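Local coordinates for lipoprotein signal peptidase (Staphylococcus aureus, PDB 6RYO), which cleaves the signal peptides from bacterial prolipoproteins in the membrane, just ahead of the diacylglyceryl-modified cysteine, as an aspartyl protease, at residues I43-T48 / N157-S162; H74-A79 / V140-D145. One frame throughout, in Å; residues are numbered along the deposited sequence.

Contact 1 of 2, residues I43-T48 / N157-S162; sequences IFDQVT and NIADSS. With OLC ((2R)-2,3-dihydroxypropyl (9Z)-octadec-9-enoate), chain F; OLC ((2R)-2,3-dihydroxypropyl (9Z)-octadec-9-enoate), chain C; OLC ((2R)-2,3-dihydroxypropyl (9Z)-octadec-9-enoate), chain B.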
loop_
_atom_site.group_PDB
_atom_site.type_symbol
_atom_site.label_atom_id
_atom_site.label_comp_id
_atom_site.label_asym_id
_atom_site.label_seq_id
_atom_site.Cartn_x
_atom_site.Cartn_y
_atom_site.Cartn_z
ATOM N N ILE A 43 7.962 7.244 0.552
ATOM C CA ILE A 43 8.960 7.815 -0.350
ATOM C C ILE A 43 9.200 6.885 -1.533
ATOM O O ILE A 43 9.114 7.295 -2.696
ATOM C CB ILE A 43 10.269 8.110 0.409
ATOM C CG1 ILE A 43 10.079 9.278 1.376
ATOM C CG2 ILE A 43 11.396 8.421 -0.565
ATOM C CD1 ILE A 43 9.803 10.592 0.692
ATOM N N PHE A 44 9.480 5.609 -1.251
ATOM C CA PHE A 44 9.785 4.669 -2.324
ATOM C C PHE A 44 8.563 4.353 -3.176
ATOM O O PHE A 44 8.703 4.075 -4.371
ATOM C CB PHE A 44 10.376 3.385 -1.749
ATOM C CG PHE A 44 11.849 3.470 -1.473
ATOM C CD1 PHE A 44 12.759 3.487 -2.516
ATOM C CD2 PHE A 44 12.325 3.534 -0.175
ATOM C CE1 PHE A 44 14.116 3.568 -2.270
ATOM C CE2 PHE A 44 13.681 3.614 0.079
ATOM C CZ PHE A 44 14.577 3.631 -0.971
ATOM N N ASP A 45 7.365 4.378 -2.592
ATOM C CA ASP A 45 6.166 4.169 -3.396
ATOM C C ASP A 45 5.918 5.352 -4.321
ATOM O O ASP A 45 5.636 5.176 -5.512
ATOM C CB ASP A 45 4.957 3.922 -2.497
ATOM C CG ASP A 45 3.643 4.081 -3.236
ATOM O OD1 ASP A 45 3.100 5.207 -3.258
ATOM O OD2 ASP A 45 3.166 3.084 -3.818
ATOM N N GLN A 46 6.020 6.571 -3.787
ATOM C CA GLN A 46 5.753 7.753 -4.598
ATOM C C GLN A 46 6.837 7.967 -5.646
ATOM O O GLN A 46 6.542 8.388 -6.772
ATOM C CB GLN A 46 5.614 8.982 -3.701
ATOM C CG GLN A 46 4.293 9.041 -2.951
ATOM C CD GLN A 46 3.100 9.077 -3.887
ATOM O OE1 GLN A 46 3.091 9.817 -4.872
ATOM N NE2 GLN A 46 2.088 8.270 -3.588
ATOM N N VAL A 47 8.094 7.685 -5.300
ATOM C CA VAL A 47 9.180 7.848 -6.262
ATOM C C VAL A 47 9.031 6.853 -7.407
ATOM O O VAL A 47 9.040 7.234 -8.583
ATOM C CB VAL A 47 10.546 7.714 -5.565
ATOM C CG1 VAL A 47 11.642 7.496 -6.593
ATOM C CG2 VAL A 47 10.842 8.959 -4.735
ATOM N N THR A 48 8.870 5.566 -7.082
ATOM C CA THR A 48 8.748 4.543 -8.118
ATOM C C THR A 48 7.540 4.800 -9.011
ATOM O O THR A 48 7.627 4.676 -10.239
ATOM C CB THR A 48 8.653 3.155 -7.482
ATOM O OG1 THR A 48 7.678 3.175 -6.432
ATOM C CG2 THR A 48 10.004 2.729 -6.921
ATOM N N ASN A 157 1.511 -2.049 -6.959
ATOM C CA ASN A 157 2.604 -1.121 -6.695
ATOM C C ASN A 157 3.132 -1.363 -5.283
ATOM O O ASN A 157 2.766 -2.335 -4.615
ATOM C CB ASN A 157 2.136 0.324 -6.905
ATOM C CG ASN A 157 0.846 0.636 -6.164
ATOM O OD1 ASN A 157 0.635 0.181 -5.041
ATOM N ND2 ASN A 157 -0.028 1.408 -6.800
ATOM N N ILE A 158 4.012 -0.466 -4.832
ATOM C CA ILE A 158 4.611 -0.600 -3.507
ATOM C C ILE A 158 3.566 -0.390 -2.417
ATOM O O ILE A 158 3.556 -1.102 -1.405
ATOM C CB ILE A 158 5.791 0.378 -3.359
ATOM C CG1 ILE A 158 6.841 0.112 -4.441
ATOM C CG2 ILE A 158 6.408 0.260 -1.981
ATOM C CD1 ILE A 158 7.496 -1.247 -4.334
ATOM N N ALA A 159 2.674 0.588 -2.601
ATOM C CA ALA A 159 1.629 0.839 -1.611
ATOM C C ALA A 159 0.746 -0.387 -1.417
ATOM O O ALA A 159 0.332 -0.693 -0.291
ATOM C CB ALA A 159 0.788 2.046 -2.027
ATOM N N ASP A 160 0.444 -1.102 -2.504
ATOM C CA ASP A 160 -0.286 -2.360 -2.377
ATOM C C ASP A 160 0.545 -3.408 -1.644
ATOM O O ASP A 160 0.007 -4.198 -0.859
ATOM C CB ASP A 160 -0.698 -2.870 -3.759
ATOM C CG ASP A 160 -1.628 -1.918 -4.479
ATOM O OD1 ASP A 160 -2.465 -1.277 -3.810
ATOM O OD2 ASP A 160 -1.522 -1.805 -5.720
ATOM N N SER A 161 1.860 -3.426 -1.888
ATOM C CA SER A 161 2.726 -4.416 -1.251
ATOM C C SER A 161 2.810 -4.200 0.253
ATOM O O SER A 161 2.737 -5.163 1.029
ATOM C CB SER A 161 4.117 -4.366 -1.875
ATOM O OG SER A 161 4.044 -4.475 -3.285
ATOM N N SER A 162 2.978 -2.947 0.684
ATOM C CA SER A 162 3.051 -2.656 2.111
ATOM C C SER A 162 1.755 -3.034 2.820
ATOM O O SER A 162 1.780 -3.558 3.941
ATOM C CB SER A 162 3.371 -1.177 2.321
ATOM O OG SER A 162 3.368 -0.840 3.697
HETATM C C10 OLC F . 11.984 -1.139 1.262
HETATM C C9 OLC F . 12.041 -0.721 2.507
HETATM C C11 OLC F . 10.885 -0.641 0.326
HETATM C C8 OLC F . 11.009 0.271 3.044
HETATM C C24 OLC F . 15.690 2.792 14.086
HETATM C C12 OLC F . 11.266 -0.996 -1.110
HETATM C C7 OLC F . 11.179 0.480 4.550
HETATM C C13 OLC F . 10.362 -0.245 -2.085
HETATM C C6 OLC F . 12.378 -0.306 5.082
HETATM C C14 OLC F . 11.170 0.141 -3.322
HETATM C C5 OLC F . 12.574 -0.009 6.566
HETATM C C4 OLC F . 13.356 1.291 6.725
HETATM C C3 OLC F . 14.204 1.213 7.991
HETATM C C2 OLC F . 13.303 1.011 9.208
HETATM C C21 OLC F . 14.254 1.281 12.702
HETATM C C1 OLC F . 14.170 0.718 10.428
HETATM C C22 OLC F . 15.574 1.402 13.462
HETATM O O19 OLC F . 14.644 -0.360 10.567
HETATM O O25 OLC F . 16.018 2.682 15.444
HETATM O O23 OLC F . 15.622 0.431 14.470
HETATM O O20 OLC F . 14.420 1.712 11.381
HETATM C C18 OLC C . 8.563 -4.743 -4.242
HETATM C C10 OLC C . 7.561 -3.416 3.736
HETATM C C9 OLC C . 8.353 -3.682 4.755
HETATM C C17 OLC C . 7.570 -4.887 -3.093
HETATM C C11 OLC C . 7.830 -2.206 2.844
HETATM C C8 OLC C . 9.551 -2.785 5.062
HETATM C C24 OLC C . 14.025 -5.229 15.883
HETATM C C16 OLC C . 8.335 -5.254 -1.826
HETATM C C12 OLC C . 7.093 -2.377 1.518
HETATM C C7 OLC C . 10.560 -3.540 5.927
HETATM C C15 OLC C . 9.048 -4.008 -1.307
HETATM C C13 OLC C . 7.733 -3.526 0.745
HETATM C C6 OLC C . 9.989 -3.769 7.326
HETATM C C14 OLC C . 8.023 -3.067 -0.681
HETATM C C5 OLC C . 10.479 -2.677 8.274
HETATM C C4 OLC C . 11.741 -3.143 9.001
HETATM C C3 OLC C . 11.425 -3.358 10.480
HETATM C C2 OLC C . 12.480 -2.659 11.336
HETATM C C21 OLC C . 14.020 -3.705 13.909
HETATM C C1 OLC C . 12.143 -2.851 12.813
HETATM C C22 OLC C . 14.425 -3.846 15.374
HETATM O O19 OLC C . 11.050 -3.179 13.133
HETATM O O25 OLC C . 13.988 -5.210 17.283
HETATM O O23 OLC C . 15.810 -3.678 15.496
HETATM O O20 OLC C . 13.122 -2.641 13.790
HETATM C C10 OLC B . 6.266 -8.061 -2.404
HETATM C C9 OLC B . 5.225 -8.175 -1.607
HETATM C C11 OLC B . 6.528 -9.114 -3.479
HETATM C C8 OLC B . 4.277 -9.363 -1.759
HETATM C C24 OLC B . -4.201 -3.904 -8.248
HETATM C C12 OLC B . 7.193 -8.452 -4.684
HETATM C C7 OLC B . 2.831 -8.896 -1.618
HETATM C C13 OLC B . 6.466 -8.875 -5.957
HETATM C C6 OLC B . 2.261 -8.582 -2.999
HETATM C C14 OLC B . 7.486 -9.050 -7.079
HETATM C C5 OLC B . 0.800 -8.171 -2.850
HETATM C C4 OLC B . 0.246 -7.705 -4.193
HETATM C C3 OLC B . -1.043 -6.926 -3.949
HETATM C C2 OLC B . -1.950 -7.051 -5.169
HETATM C C21 OLC B . -4.885 -4.896 -6.056
HETATM C C1 OLC B . -3.069 -6.017 -5.083
HETATM C C22 OLC B . -4.869 -3.628 -6.906
HETATM O O19 OLC B . -3.415 -5.598 -4.030
HETATM O O25 OLC B . -4.874 -3.195 -9.253
HETATM O O23 OLC B . -6.180 -3.200 -7.131
HETATM O O20 OLC B . -3.675 -5.564 -6.257
#

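Contact 2 of 2, residues H74-A79 / V140-D145; sequences HRNNGA and VVDFID. With OLC ((2R)-2,3-dihydroxypropyl (9Z)-octadec-9-enoate), chain B.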
loop_
_atom_site.group_PDB
_atom_site.type_symbol
_atom_site.label_atom_id
_atom_site.label_comp_id
_atom_site.label_asym_id
_atom_site.label_seq_id
_atom_site.Cartn_x
_atom_site.Cartn_y
_atom_site.Cartn_z
ATOM N N HIS A 74 0.544 0.909 -15.879
ATOM C CA HIS A 74 -0.907 0.825 -15.815
ATOM C C HIS A 74 -1.426 1.909 -14.881
ATOM O O HIS A 74 -0.705 2.402 -14.008
ATOM C CB HIS A 74 -1.371 -0.562 -15.339
ATOM C CG HIS A 74 -2.857 -0.687 -15.187
ATOM N ND1 HIS A 74 -3.717 -0.693 -16.264
ATOM C CD2 HIS A 74 -3.635 -0.799 -14.085
ATOM C CE1 HIS A 74 -4.960 -0.811 -15.833
ATOM N NE2 HIS A 74 -4.938 -0.877 -14.514
ATOM N N ARG A 75 -2.691 2.276 -15.071
ATOM C CA ARG A 75 -3.391 3.191 -14.182
ATOM C C ARG A 75 -4.674 2.526 -13.706
ATOM O O ARG A 75 -5.370 1.875 -14.491
ATOM C CB ARG A 75 -3.714 4.524 -14.875
ATOM C CG ARG A 75 -2.502 5.250 -15.448
ATOM C CD ARG A 75 -1.456 5.520 -14.380
ATOM N NE ARG A 75 -0.354 6.335 -14.886
ATOM C CZ ARG A 75 0.712 5.852 -15.515
ATOM N NH1 ARG A 75 0.827 4.549 -15.730
ATOM N NH2 ARG A 75 1.662 6.674 -15.937
ATOM N N ASN A 76 -4.983 2.684 -12.422
ATOM C CA ASN A 76 -6.147 2.054 -11.813
ATOM C C ASN A 76 -7.092 3.126 -11.292
ATOM O O ASN A 76 -6.682 4.000 -10.520
ATOM C CB ASN A 76 -5.735 1.113 -10.676
ATOM C CG ASN A 76 -6.786 0.058 -10.381
ATOM O OD1 ASN A 76 -7.984 0.294 -10.542
ATOM N ND2 ASN A 76 -6.340 -1.118 -9.946
ATOM N N ASN A 77 -8.355 3.058 -11.719
ATOM C CA ASN A 77 -9.389 3.986 -11.276
ATOM C C ASN A 77 -10.640 3.235 -10.834
ATOM O O ASN A 77 -11.751 3.771 -10.892
ATOM C CB ASN A 77 -9.727 4.995 -12.372
ATOM C CG ASN A 77 -10.188 4.330 -13.653
ATOM O OD1 ASN A 77 -9.963 3.138 -13.862
ATOM N ND2 ASN A 77 -10.829 5.102 -14.524
ATOM N N GLY A 78 -10.474 1.990 -10.391
ATOM C CA GLY A 78 -11.601 1.213 -9.916
ATOM C C GLY A 78 -12.503 0.675 -10.999
ATOM O O GLY A 78 -13.675 0.399 -10.734
ATOM N N ALA A 79 -11.991 0.513 -12.221
ATOM C CA ALA A 79 -12.804 0.004 -13.318
ATOM C C ALA A 79 -13.190 -1.458 -13.140
ATOM O O ALA A 79 -14.015 -1.959 -13.911
ATOM C CB ALA A 79 -12.068 0.180 -14.646
ATOM N N VAL A 140 -4.499 5.630 -9.784
ATOM C CA VAL A 140 -3.394 5.034 -9.045
ATOM C C VAL A 140 -2.419 4.438 -10.047
ATOM O O VAL A 140 -2.827 3.699 -10.951
ATOM C CB VAL A 140 -3.879 3.958 -8.054
ATOM C CG1 VAL A 140 -2.697 3.235 -7.433
ATOM C CG2 VAL A 140 -4.739 4.582 -6.967
ATOM N N VAL A 141 -1.136 4.754 -9.889
ATOM C CA VAL A 141 -0.101 4.229 -10.775
ATOM C C VAL A 141 0.223 2.799 -10.363
ATOM O O VAL A 141 0.630 2.547 -9.225
ATOM C CB VAL A 141 1.156 5.110 -10.744
ATOM C CG1 VAL A 141 2.315 4.420 -11.466
ATOM C CG2 VAL A 141 0.863 6.457 -11.369
ATOM N N ASP A 142 0.037 1.862 -11.287
ATOM C CA ASP A 142 0.372 0.460 -11.078
ATOM C C ASP A 142 1.423 0.048 -12.096
ATOM O O ASP A 142 1.257 0.295 -13.296
ATOM C CB ASP A 142 -0.865 -0.425 -11.209
ATOM C CG ASP A 142 -1.834 -0.246 -10.062
ATOM O OD1 ASP A 142 -1.386 0.083 -8.942
ATOM O OD2 ASP A 142 -3.047 -0.446 -10.278
ATOM N N PHE A 143 2.504 -0.574 -11.620
ATOM C CA PHE A 143 3.590 -0.967 -12.516
ATOM C C PHE A 143 4.152 -2.362 -12.280
ATOM O O PHE A 143 4.850 -2.869 -13.164
ATOM C CB PHE A 143 4.740 0.046 -12.436
ATOM C CG PHE A 143 5.262 0.263 -11.042
ATOM C CD1 PHE A 143 4.687 1.212 -10.212
ATOM C CD2 PHE A 143 6.332 -0.475 -10.567
ATOM C CE1 PHE A 143 5.166 1.416 -8.932
ATOM C CE2 PHE A 143 6.816 -0.274 -9.286
ATOM C CZ PHE A 143 6.231 0.673 -8.469
ATOM N N ILE A 144 3.888 -3.011 -11.149
ATOM C CA ILE A 144 4.474 -4.321 -10.871
ATOM C C ILE A 144 3.625 -5.396 -11.538
ATOM O O ILE A 144 2.450 -5.575 -11.202
ATOM C CB ILE A 144 4.598 -4.567 -9.362
ATOM C CG1 ILE A 144 5.580 -3.572 -8.740
ATOM C CG2 ILE A 144 5.046 -5.992 -9.092
ATOM C CD1 ILE A 144 5.780 -3.761 -7.251
ATOM N N ASP A 145 4.230 -6.125 -12.475
ATOM C CA ASP A 145 3.542 -7.124 -13.286
ATOM C C ASP A 145 4.334 -8.422 -13.217
ATOM O O ASP A 145 5.402 -8.532 -13.828
ATOM C CB ASP A 145 3.401 -6.643 -14.732
ATOM C CG ASP A 145 2.611 -7.605 -15.597
ATOM O OD1 ASP A 145 2.016 -8.561 -15.055
ATOM O OD2 ASP A 145 2.582 -7.403 -16.830
HETATM C C10 OLC B . 6.266 -8.061 -2.404
HETATM C C9 OLC B . 5.225 -8.175 -1.607
HETATM C C11 OLC B . 6.528 -9.114 -3.479
HETATM C C8 OLC B . 4.277 -9.363 -1.759
HETATM C C24 OLC B . -4.201 -3.904 -8.248
HETATM C C12 OLC B . 7.193 -8.452 -4.684
HETATM C C7 OLC B . 2.831 -8.896 -1.618
HETATM C C13 OLC B . 6.466 -8.875 -5.957
HETATM C C6 OLC B . 2.261 -8.582 -2.999
HETATM C C14 OLC B . 7.486 -9.050 -7.079
HETATM C C5 OLC B . 0.800 -8.171 -2.850
HETATM C C4 OLC B . 0.246 -7.705 -4.193
HETATM C C3 OLC B . -1.043 -6.926 -3.949
HETATM C C2 OLC B . -1.950 -7.051 -5.169
HETATM C C21 OLC B . -4.885 -4.896 -6.056
HETATM C C1 OLC B . -3.069 -6.017 -5.083
HETATM C C22 OLC B . -4.869 -3.628 -6.906
HETATM O O19 OLC B . -3.415 -5.598 -4.030
HETATM O O25 OLC B . -4.874 -3.195 -9.253
HETATM O O23 OLC B . -6.180 -3.200 -7.131
HETATM O O20 OLC B . -3.675 -5.564 -6.257
#

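Contact 1 of 2, residues I43-T48 / N157-S162
Asp45 lays its side chain over the first turn of helix 158-174. Its CB packs on CB of Ile158 at 3.7 Å, and its carboxylate reaches on to Ala159. OD2 accepts a hydrogen bond from Ala159 N at 2.8 Å. The bond is bent, 135° at the hydrogen, and reaches OD2 from above the carboxylate plane. CG stands anti to the backbone N of Asp45 (chi1 164°), which carries the acid across to the other helix. A negative group at the N-terminal end of a helix would be favoured by the helix dipole. OD1 of the same acid makes a salt bridge to Lys49. One turn on from Asp45, Thr48 crosses Ile158 at about a right angle, with OG1 3.7 Å from CG1 of Ile158. The segments belong to transmembrane helices 31-55 and 158-174. Their axes over 43-48 and 158-162 run roughly antiparallel, 9.4 Å apart at the closest. The second helix opens with a capping box. Asn157 is the N-cap, and its OD1 accepts from Asp160 N at 2.8 Å, almost straight on to the carbonyl oxygen. In return, Asp160 OD2 accepts a longer bond from Asn157 N, at 3.3 Å. The box, with a bond from Asn130 to OD1, is consistent with a fixed place for Asp160, a predicted catalytic residue. Its OD2 is also hydrogen-bonded to a polar side chain of the bound peptide. Ser161 OG adds a second bond to Asn157 O, which already accepts the helical one from Ser161 N. Monoolein chains fill in along the lipid side. CD1 of Ile158 touches two of them, 3.7 Å from C18 of chain C and 3.8 Å from C13 of chain F. Phe44 CB also lies against the latter.

Contact 2 of 2, residues H74-A79 / V140-D145
Asn76 meets Asp142 from the neighbouring strand, its CB 3.1 Å from OD2 of Asp142. The amide and carboxylate planes are turned 85° apart, and the ND2 to OD2 bond is weak at 3.4 Å. ND2 also donates to a modified side chain of the bound peptide. At the other end of the amide, OD1 accepts from Gly78 N in an Asx turn, which limits how the amide can turn. OD1 of Asp142 is hydrogen-bonded to a polar side chain of the bound peptide. The His74 ring lies beside Asp142 with its plane only 17° from the carboxylate, and OD2 comes to the ring edge near CD2. On the opposite face of the sheet, Arg75 bends at chi2 (-57°) and lays one face of its guanidinium over CG2 of Val141, with NE 3.7 Å from that methyl. Its NH1 donates to His74 O and to Ser73 OG. The paired backbones set these side chains on their two faces. His74 and Asp142 form one hydrogen-bonded pair, and Asn76 and Val140 form the next, with Asn76 N to Val140 O at 2.8 Å. Arg75 and Val141 are the non-hydrogen-bonded pair between them. Farther along, a classic beta bulge at Phe143 and Ile144 faces Phe156. The whole is an antiparallel strand pair that presents Asp142, one of the two predicted catalytic aspartates of the A8 peptidase active site.

The two contacts have centres 12 Å apart and touch directly. Along the chain the order is 43-48, 74-79, 140-145, 157-162, so both segments of contact 2 fall between those of contact 1. Contact 1 joins helices 31-55 and 158-174. Contact 2 joins strands 69-76 and 140-146 of the three-stranded antiparallel sheet, and strand 140-146 leads on to helix 158-174. Asn157 ND2 bridges the two, with a probable hydrogen bond to Val141 O. Each contact supplies one predicted catalytic aspartate, and Asp142 OD1 lies 3.7 Å from Asp160 OD2. This places the predicted aspartyl protease site where sheet and membrane helix meet, and the chain B monoolein touches both contacts.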